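Long-range contacts in putative laminarinase (PDB 2WLQ), which probably hydrolyses glycosidic bonds in beta-glucans such as laminarin, and is held here in a nucleophile-disabled form with glucan bound: residues A[97-102]-A[250-255]; A[120-125]-A[256-261]; A[132-137]-A[240-245]. The protein carries 1 engineered substitution. All blocks are in the same frame, centred on the assembly; numbering follows the deposited sequence.

Along the chain the six segments run 97-102, 120-125, 132-137, 240-245, 250-255, 256-261, so contacts 1 and 2 interleave, while both segments of contact 3 fall between the two halves of either. One mixed sheet of the GH16 beta sandwich supplies strands 98-105, 115-120, 129-133 and 246-253, and helix 255-258 follows the last of these directly. The centres of contacts 1 and 2 lie about 8 Å apart, and the two meet where Asn123 comes against Gly97 and Thr98. The centre of contact 3 is about 22 Å from that of contact 1 and about 24 Å from that of contact 2. All three touch the same two glucose units, and therefore border one saccharide-binding region.

Contact 1 of 3, residues A[97-102]-A[250-255]; sequences GTWPAA and NLTFCG. With BGC (beta-D-glucopyranose), chain C; BGC (beta-D-glucopyranose), chain B.
Residues Thr98 to Ala101 pair antiparallel with Asn250 to Phe253, the strand segments approaching to 4.6 Å at 158°, within one sheet of the GH16 beta sandwich. Trp99 with Thr252 and Ala101 with Asn250 are the hydrogen-bonded pairs, each bonded in both directions, and Cys254 N adds a bond to Gly97 O at 2.8 Å just past the strand ends. Thr98, Pro100, Leu251 and Phe253 share one sheet face: Leu251 CD1 lies 3.9 Å from Thr98 CB and 4.1 Å from Pro100 CB, and Thr98 CG2 rests against CE2 of Phe253. The other face meets the sugars. There the Trp99 indole, its CG anti to the backbone N (chi1 178°), lies alongside Thr252, with Trp99 CE3 3.6 Å from Thr252 CG2. The same CE3 has Cys254 O at the ring edge, while Trp99 CZ2 lies 3.7 Å from O3 of the chain B glucose. Trp99 NE1 is hydrogen-bonded to Glu120 OE2, and Trp257 packs edge-to-face on the indole. Replacing Trp99 by an alanine would probably leave Glu120 OE2 without its indole donor and open a gap between Thr252 and the glucoses. Asn250 OD1 is hydrogen-bonded to Trp103 NE1. Water 1, above one indole face near the rim, donates to Trp99 O, accepts from Asn250 ND2 at 2.9 Å and bonds O6 of the chain C glucose.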
# COMPACT_ATOMS: atom_id res chain seq x y z
N GLY A 97 10.58 12.06 1.96
CA GLY A 97 9.59 12.17 3.00
C GLY A 97 8.30 11.38 2.76
O GLY A 97 7.50 11.22 3.70
N THR A 98 8.09 10.89 1.53
CA THR A 98 6.83 10.20 1.23
C THR A 98 6.76 8.81 1.83
O THR A 98 7.77 8.09 1.87
CB THR A 98 6.53 10.08 -0.29
OG1 THR A 98 7.62 9.40 -0.93
CG2 THR A 98 6.31 11.45 -0.88
N TRP A 99 5.56 8.42 2.22
CA TRP A 99 5.30 7.09 2.76
C TRP A 99 3.91 6.67 2.25
O TRP A 99 2.90 6.84 2.95
CB TRP A 99 5.39 7.15 4.28
CG TRP A 99 5.11 5.86 5.01
CD1 TRP A 99 4.89 4.62 4.48
CD2 TRP A 99 5.06 5.71 6.44
NE1 TRP A 99 4.64 3.71 5.50
CE2 TRP A 99 4.75 4.36 6.71
CE3 TRP A 99 5.19 6.60 7.51
CZ2 TRP A 99 4.58 3.87 8.01
CZ3 TRP A 99 5.07 6.10 8.81
CH2 TRP A 99 4.77 4.77 9.05
N PRO A 100 3.88 6.17 1.00
CA PRO A 100 2.63 5.71 0.42
C PRO A 100 2.35 4.24 0.82
O PRO A 100 3.27 3.46 1.11
CB PRO A 100 2.91 5.81 -1.09
CG PRO A 100 4.35 5.45 -1.22
CD PRO A 100 5.01 6.06 0.04
N ALA A 101 1.08 3.84 0.78
CA ALA A 101 0.77 2.44 1.03
C ALA A 101 -0.57 2.06 0.41
O ALA A 101 -1.50 2.88 0.32
CB ALA A 101 0.72 2.20 2.52
N ALA A 102 -0.63 0.79 -0.00
CA ALA A 102 -1.89 0.13 -0.39
C ALA A 102 -1.90 -1.11 0.46
O ALA A 102 -0.96 -1.89 0.44
CB ALA A 102 -1.88 -0.22 -1.86
N ASN A 250 -3.28 5.18 0.79
CA ASN A 250 -2.98 6.46 1.43
C ASN A 250 -1.61 6.99 1.06
O ASN A 250 -0.76 6.30 0.47
CB ASN A 250 -3.08 6.33 2.96
CG ASN A 250 -1.97 5.50 3.54
OD1 ASN A 250 -2.04 4.27 3.51
ND2 ASN A 250 -0.91 6.14 4.04
N LEU A 251 -1.36 8.23 1.48
CA LEU A 251 -0.04 8.81 1.38
C LEU A 251 0.18 9.68 2.59
O LEU A 251 -0.54 10.66 2.79
CB LEU A 251 0.08 9.69 0.12
CG LEU A 251 1.35 10.56 0.03
CD1 LEU A 251 2.65 9.80 0.02
CD2 LEU A 251 1.21 11.46 -1.19
N THR A 252 1.15 9.30 3.43
CA THR A 252 1.58 10.13 4.54
C THR A 252 3.00 10.60 4.27
O THR A 252 3.61 10.29 3.24
CB THR A 252 1.35 9.46 5.94
OG1 THR A 252 1.48 10.47 6.95
CG2 THR A 252 2.31 8.31 6.21
N PHE A 253 3.50 11.43 5.19
CA PHE A 253 4.83 11.99 5.12
C PHE A 253 5.52 11.88 6.46
O PHE A 253 4.89 12.03 7.51
CB PHE A 253 4.76 13.49 4.81
CG PHE A 253 4.16 13.81 3.50
CD1 PHE A 253 2.79 14.07 3.38
CD2 PHE A 253 4.98 13.85 2.37
CE1 PHE A 253 2.22 14.34 2.12
CE2 PHE A 253 4.45 14.15 1.13
CZ PHE A 253 3.07 14.38 1.01
N CYS A 254 6.82 11.61 6.43
CA CYS A 254 7.61 11.53 7.66
C CYS A 254 6.96 10.54 8.64
O CYS A 254 6.64 9.41 8.25
CB CYS A 254 7.76 12.92 8.28
SG CYS A 254 8.40 14.17 7.13
N GLY A 255 6.76 10.90 9.91
CA GLY A 255 6.10 9.98 10.83
C GLY A 255 6.99 8.86 11.35
O GLY A 255 8.20 8.88 11.18
C2 BGC C . 0.80 -0.25 9.55
C3 BGC C . -0.18 0.91 9.57
C4 BGC C . 0.25 1.84 8.43
C5 BGC C . 0.09 1.06 7.13
C6 BGC C . 0.39 1.86 5.86
C1 BGC C . 0.74 -0.95 8.20
O1 BGC C . 1.81 -1.85 8.12
O2 BGC C . 0.46 -1.24 10.50
O3 BGC C . -0.09 1.67 10.76
O4 BGC C . -0.58 2.97 8.39
O5 BGC C . 0.98 -0.03 7.17
O6 BGC C . 1.71 2.41 5.86
C2 BGC B . 5.50 0.77 9.84
C3 BGC B . 4.82 -0.31 9.02
C4 BGC B . 5.74 -1.03 8.06
C5 BGC B . 6.94 -1.55 8.81
C6 BGC B . 7.94 -2.20 7.87
C1 BGC B . 6.74 0.17 10.49
O2 BGC B . 4.54 1.24 10.77
O3 BGC B . 3.74 0.26 8.32
O4 BGC B . 5.05 -2.17 7.52
O5 BGC B . 7.54 -0.46 9.51
O6 BGC B . 8.94 -2.82 8.66
O HOH W 1 1.64 5.01 4.92

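Contact 2 of 3, residues A[120-125]-A[256-261]; sequences EGVNDQ and DWAGQA. With BGC (beta-D-glucopyranose), chain B; BGC (beta-D-glucopyranose), chain D; BGC (beta-D-glucopyranose), chain C; BGC (beta-D-glucopyranose), chain E.
Glu120 and Trp257 meet at the saccharide-binding cleft of the GH16 beta sandwich, where the end of a strand faces the short helix 255-258. The Glu120 carboxylate grips two sugars: its OE1 accepts from O4 of the chain B glucose at 2.7 Å, and its OE2 accepts from O3 of that glucose at 2.6 Å and from O6 of the chain C glucose at 2.8 Å. With CG anti to the backbone N (chi1 -163°) and the chain extended beyond it, Glu120 passes the edge of the Trp257 indole. There Glu120 CD is 3.6 Å from Trp257 CZ3, the carboxylate and ring planes standing 80° apart. Both faces of the indole are touched: O5 of the chain B glucose lies over one, toward the rim; over the other, Val122 CG1 makes a CH-pi contact, 3.7 Å from the centroid of the six-membered ring of Trp257 and close to its normal.

The next contacts outward position that methyl. Val122 CG1 also touches Ala258 CB at 3.5 Å, wedged between alanine and indole, while Ile263 of helix 261-266 packs on both Val122 and Trp257. On the sugar side Gln260 NE2 donates to Asp256 O and to O5 of the chain D glucose, tying the loop to the glucan. Farther out, a type I' beta turn from Val122 to Gln125 presents Asn123, whose OD1 accepts from Gly97 N. Its other amide atom, Asn123 ND2, donates to Ala258 O at 3.0 Å and 177°, in both the amide and the carbonyl plane and on a lone pair.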
# COMPACT_ATOMS: atom_id res chain seq x y z
N GLU A 120 4.24 -0.73 -0.11
CA GLU A 120 4.65 0.17 0.97
C GLU A 120 6.12 0.46 0.86
O GLU A 120 6.92 -0.42 0.54
CB GLU A 120 4.34 -0.44 2.35
CG GLU A 120 4.37 0.62 3.45
CD GLU A 120 4.28 0.06 4.85
OE1 GLU A 120 4.51 -1.16 5.05
OE2 GLU A 120 3.99 0.87 5.76
N GLY A 121 6.48 1.69 1.15
CA GLY A 121 7.89 2.05 1.30
C GLY A 121 7.99 3.48 1.76
O GLY A 121 6.97 4.13 2.05
N VAL A 122 9.23 3.94 1.86
CA VAL A 122 9.49 5.31 2.34
C VAL A 122 10.60 5.95 1.54
O VAL A 122 11.55 5.27 1.12
CB VAL A 122 9.91 5.33 3.85
CG1 VAL A 122 8.74 4.85 4.69
CG2 VAL A 122 11.13 4.46 4.09
N ASN A 123 10.49 7.26 1.36
CA ASN A 123 11.63 8.06 0.90
C ASN A 123 12.24 7.58 -0.39
O ASN A 123 13.47 7.65 -0.56
CB ASN A 123 12.71 8.15 2.00
CG ASN A 123 12.17 8.75 3.28
OD1 ASN A 123 11.39 9.72 3.22
ND2 ASN A 123 12.54 8.19 4.43
N ASP A 124 11.40 7.07 -1.29
CA ASP A 124 11.85 6.63 -2.61
C ASP A 124 12.77 5.42 -2.58
O ASP A 124 13.41 5.12 -3.58
CB ASP A 124 12.50 7.79 -3.40
CG ASP A 124 11.54 8.89 -3.71
OD1 ASP A 124 10.33 8.61 -3.83
OD2 ASP A 124 12.00 10.04 -3.90
N GLN A 125 12.82 4.72 -1.46
CA GLN A 125 13.75 3.61 -1.36
C GLN A 125 13.15 2.29 -1.87
O GLN A 125 12.45 1.61 -1.14
CB GLN A 125 14.25 3.46 0.08
CG GLN A 125 15.04 4.68 0.56
CD GLN A 125 16.18 5.07 -0.40
OE1 GLN A 125 17.24 4.42 -0.40
NE2 GLN A 125 15.97 6.12 -1.21
N ASP A 256 6.36 7.84 11.90
CA ASP A 256 7.08 6.91 12.76
C ASP A 256 8.12 6.08 12.02
O ASP A 256 9.11 5.64 12.62
CB ASP A 256 6.07 6.06 13.54
CG ASP A 256 5.28 6.89 14.56
OD1 ASP A 256 5.71 8.02 14.87
OD2 ASP A 256 4.22 6.42 15.06
N TRP A 257 7.92 5.85 10.71
CA TRP A 257 8.92 5.13 9.92
C TRP A 257 9.72 6.10 9.05
O TRP A 257 10.91 6.31 9.29
CB TRP A 257 8.23 4.05 9.06
CG TRP A 257 9.18 3.22 8.24
CD1 TRP A 257 10.53 3.12 8.38
CD2 TRP A 257 8.84 2.33 7.17
NE1 TRP A 257 11.06 2.26 7.45
CE2 TRP A 257 10.04 1.76 6.70
CE3 TRP A 257 7.64 1.97 6.55
CZ2 TRP A 257 10.07 0.85 5.63
CZ3 TRP A 257 7.67 1.07 5.50
CH2 TRP A 257 8.89 0.53 5.04
N ALA A 258 9.09 6.76 8.08
CA ALA A 258 9.81 7.57 7.11
C ALA A 258 10.57 8.76 7.71
O ALA A 258 11.55 9.23 7.12
CB ALA A 258 8.85 8.09 6.03
N GLY A 259 10.10 9.22 8.87
CA GLY A 259 10.64 10.45 9.45
C GLY A 259 11.81 10.25 10.38
O GLY A 259 12.40 11.25 10.81
N GLN A 260 12.15 9.01 10.69
CA GLN A 260 13.36 8.75 11.51
C GLN A 260 14.56 9.32 10.79
O GLN A 260 14.73 9.10 9.60
CB GLN A 260 13.55 7.27 11.75
CG GLN A 260 12.41 6.63 12.52
CD GLN A 260 12.67 5.18 12.84
OE1 GLN A 260 13.84 4.78 13.01
NE2 GLN A 260 11.60 4.37 12.95
N ALA A 261 15.41 10.07 11.49
CA ALA A 261 16.58 10.69 10.85
C ALA A 261 17.46 9.70 10.10
O ALA A 261 17.86 9.94 8.96
CB ALA A 261 17.42 11.42 11.91
C2 BGC B . 5.50 0.77 9.84
C3 BGC B . 4.82 -0.31 9.02
C4 BGC B . 5.74 -1.03 8.06
C5 BGC B . 6.94 -1.55 8.81
C6 BGC B . 7.94 -2.20 7.87
C1 BGC B . 6.74 0.17 10.49
O2 BGC B . 4.54 1.24 10.77
O3 BGC B . 3.74 0.26 8.32
O4 BGC B . 5.05 -2.17 7.52
O5 BGC B . 7.54 -0.46 9.51
O6 BGC B . 8.94 -2.82 8.66
C2 BGC D . 8.08 1.99 13.25
C3 BGC D . 8.11 0.80 12.30
C4 BGC D . 9.56 0.42 11.92
C5 BGC D . 10.44 0.31 13.16
C6 BGC D . 11.89 0.04 12.75
C1 BGC D . 9.13 1.90 14.37
O2 BGC D . 6.79 2.13 13.84
O3 BGC D . 7.41 1.24 11.16
O4 BGC D . 9.63 -0.81 11.23
O5 BGC D . 10.39 1.54 13.86
O6 BGC D . 12.36 1.06 11.89
C2 BGC C . 0.80 -0.25 9.55
C3 BGC C . -0.18 0.91 9.57
C4 BGC C . 0.25 1.84 8.43
C5 BGC C . 0.09 1.06 7.13
C6 BGC C . 0.39 1.86 5.86
C1 BGC C . 0.74 -0.95 8.20
O1 BGC C . 1.81 -1.85 8.12
O2 BGC C . 0.46 -1.24 10.50
O3 BGC C . -0.09 1.67 10.76
O4 BGC C . -0.58 2.97 8.39
O5 BGC C . 0.98 -0.03 7.17
O6 BGC C . 1.71 2.41 5.86
C2 BGC E . 7.65 3.93 16.67
C3 BGC E . 8.93 3.15 16.38
C4 BGC E . 10.10 3.83 17.10
C5 BGC E . 9.78 4.07 18.59
C6 BGC E . 10.90 4.79 19.33
C1 BGC E . 7.41 4.18 18.17
O2 BGC E . 6.52 3.29 16.11
O3 BGC E . 9.20 3.20 14.99
O4 BGC E . 11.28 3.06 16.97
O5 BGC E . 8.56 4.79 18.73
O6 BGC E . 11.18 6.07 18.78

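Contact 3 of 3, residues A[132-137]-A[240-245]; sequences LHTGAN and SHFDAN. With BGC (beta-D-glucopyranose), chain B; BGC (beta-D-glucopyranose), chain C.
His241, in segment 240-245, reaches across to Thr134 and the loop that leaves strand 129-133, beside the mixed sheet of the GH16 sandwich. Its CB lies 4.1 Å from Thr134 CG2. CG stands anti to the carbonyl carbon (chi1 -68°), which carries the imidazole past the threonine, with His241 ND1 3.9 Å from Thr134 CB. ND1 also has a weak link to water 2, a water that accepts from Gly135 N at 2.9 Å. The modelled approach of CE1 to Ala136 O is too close to be trusted. At the tip, His241 NE2 is 3.1 Å from water 3, which donates to Asn137 O at 2.6 Å and so bridges ring and loop.

Beside the histidine the contact turns apolar. The Phe242 side chain runs at about a right angle to those of Thr134 and Leu132, with Phe242 CE1 4.1 Å from Thr134 CG2 and Phe242 CZ 4.2 Å from Leu132 CD2. Ile196 of strand 195-202 packs on both Leu132 and Phe242. His133, between Leu132 and Thr134 in sequence, points away from segment 240-245, and its NE2 donates to O4 of the chain B glucose at 2.9 Å and 168°. The chemistry thus divides segment 132-137: His133 serves the glucan, while its neighbours join His241 and Phe242 through apolar packing at Leu132 and Thr134 and a water bridge from His241 NE2 to Asn137 O.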
# COMPACT_ATOMS: atom_id res chain seq x y z
N LEU A 132 3.20 -8.26 7.02
CA LEU A 132 2.04 -8.45 7.92
C LEU A 132 2.35 -7.92 9.30
O LEU A 132 3.50 -7.98 9.77
CB LEU A 132 1.69 -9.92 8.09
CG LEU A 132 1.60 -10.81 6.86
CD1 LEU A 132 1.12 -12.21 7.27
CD2 LEU A 132 0.73 -10.20 5.81
N HIS A 133 1.31 -7.40 9.93
CA HIS A 133 1.36 -7.01 11.37
C HIS A 133 0.22 -7.71 12.07
O HIS A 133 -0.93 -7.64 11.60
CB HIS A 133 1.20 -5.49 11.53
CG HIS A 133 2.35 -4.70 10.98
ND1 HIS A 133 3.36 -4.19 11.77
CD2 HIS A 133 2.66 -4.37 9.71
CE1 HIS A 133 4.25 -3.57 11.00
NE2 HIS A 133 3.84 -3.66 9.75
N THR A 134 0.53 -8.44 13.14
CA THR A 134 -0.49 -9.21 13.86
C THR A 134 -0.29 -9.05 15.36
O THR A 134 0.66 -8.41 15.81
CB THR A 134 -0.37 -10.72 13.54
OG1 THR A 134 0.86 -11.23 14.07
CG2 THR A 134 -0.39 -11.00 12.04
N GLY A 135 -1.20 -9.68 16.12
CA GLY A 135 -0.99 -9.93 17.57
C GLY A 135 -0.06 -11.12 17.78
O GLY A 135 0.65 -11.56 16.87
N ALA A 136 -0.07 -11.65 19.01
CA ALA A 136 0.88 -12.67 19.42
C ALA A 136 0.80 -13.99 18.66
O ALA A 136 -0.26 -14.36 18.13
CB ALA A 136 0.70 -12.95 20.90
N ASN A 137 1.92 -14.70 18.63
CA ASN A 137 1.96 -16.08 18.12
C ASN A 137 1.73 -16.12 16.60
O ASN A 137 0.90 -16.87 16.10
CB ASN A 137 0.96 -16.99 18.86
CG ASN A 137 1.24 -18.46 18.63
OD1 ASN A 137 2.34 -18.86 18.27
ND2 ASN A 137 0.21 -19.28 18.82
N SER A 240 -6.90 -16.96 12.04
CA SER A 240 -7.19 -16.54 13.41
C SER A 240 -6.54 -15.20 13.77
O SER A 240 -6.84 -14.62 14.82
CB SER A 240 -6.86 -17.64 14.43
OG SER A 240 -5.49 -17.61 14.77
N HIS A 241 -5.68 -14.69 12.89
CA HIS A 241 -5.01 -13.40 13.12
C HIS A 241 -5.56 -12.31 12.23
O HIS A 241 -5.15 -11.15 12.37
CB HIS A 241 -3.50 -13.53 12.93
CG HIS A 241 -2.84 -14.35 14.00
ND1 HIS A 241 -2.23 -13.81 15.11
CD2 HIS A 241 -2.76 -15.69 14.14
CE1 HIS A 241 -1.78 -14.80 15.87
NE2 HIS A 241 -2.08 -15.95 15.30
N PHE A 242 -6.44 -12.68 11.31
CA PHE A 242 -7.01 -11.70 10.35
C PHE A 242 -8.49 -11.80 10.42
O PHE A 242 -9.04 -12.90 10.41
CB PHE A 242 -6.55 -11.95 8.90
CG PHE A 242 -5.19 -11.46 8.64
CD1 PHE A 242 -4.08 -12.23 9.03
CD2 PHE A 242 -4.99 -10.19 8.10
CE1 PHE A 242 -2.78 -11.72 8.85
CE2 PHE A 242 -3.72 -9.69 7.90
CZ PHE A 242 -2.61 -10.45 8.28
N ASP A 243 -9.15 -10.66 10.50
CA ASP A 243 -10.59 -10.79 10.31
C ASP A 243 -11.00 -10.07 9.05
O ASP A 243 -10.21 -10.01 8.11
CB ASP A 243 -11.36 -10.49 11.57
CG ASP A 243 -10.96 -9.21 12.17
OD1 ASP A 243 -10.70 -8.29 11.37
OD2 ASP A 243 -10.89 -9.18 13.41
N ALA A 244 -12.24 -9.60 8.95
CA ALA A 244 -12.71 -8.97 7.73
C ALA A 244 -12.03 -7.61 7.66
O ALA A 244 -12.08 -6.84 8.59
CB ALA A 244 -14.23 -8.84 7.79
N ASN A 245 -11.36 -7.35 6.54
CA ASN A 245 -10.51 -6.16 6.41
C ASN A 245 -11.01 -5.26 5.30
O ASN A 245 -11.53 -5.74 4.28
CB ASN A 245 -9.09 -6.59 6.07
CG ASN A 245 -8.27 -7.07 7.26
OD1 ASN A 245 -8.75 -7.14 8.40
ND2 ASN A 245 -7.03 -7.37 7.00
C2 BGC B . 5.50 0.77 9.84
C3 BGC B . 4.82 -0.31 9.02
C4 BGC B . 5.74 -1.03 8.06
C5 BGC B . 6.94 -1.55 8.81
C6 BGC B . 7.94 -2.20 7.87
C1 BGC B . 6.74 0.17 10.49
O2 BGC B . 4.54 1.24 10.77
O3 BGC B . 3.74 0.26 8.32
O4 BGC B . 5.05 -2.17 7.52
O5 BGC B . 7.54 -0.46 9.51
O6 BGC B . 8.94 -2.82 8.66
C2 BGC C . 0.80 -0.25 9.55
C3 BGC C . -0.18 0.91 9.57
C4 BGC C . 0.25 1.84 8.43
C5 BGC C . 0.09 1.06 7.13
C6 BGC C . 0.39 1.86 5.86
C1 BGC C . 0.74 -0.95 8.20
O1 BGC C . 1.81 -1.85 8.12
O2 BGC C . 0.46 -1.24 10.50
O3 BGC C . -0.09 1.67 10.76
O4 BGC C . -0.58 2.97 8.39
O5 BGC C . 0.98 -0.03 7.17
O6 BGC C . 1.71 2.41 5.86
O HOH W 2 -3.59 -10.63 14.73
O HOH W 3 -0.82 -18.74 15.39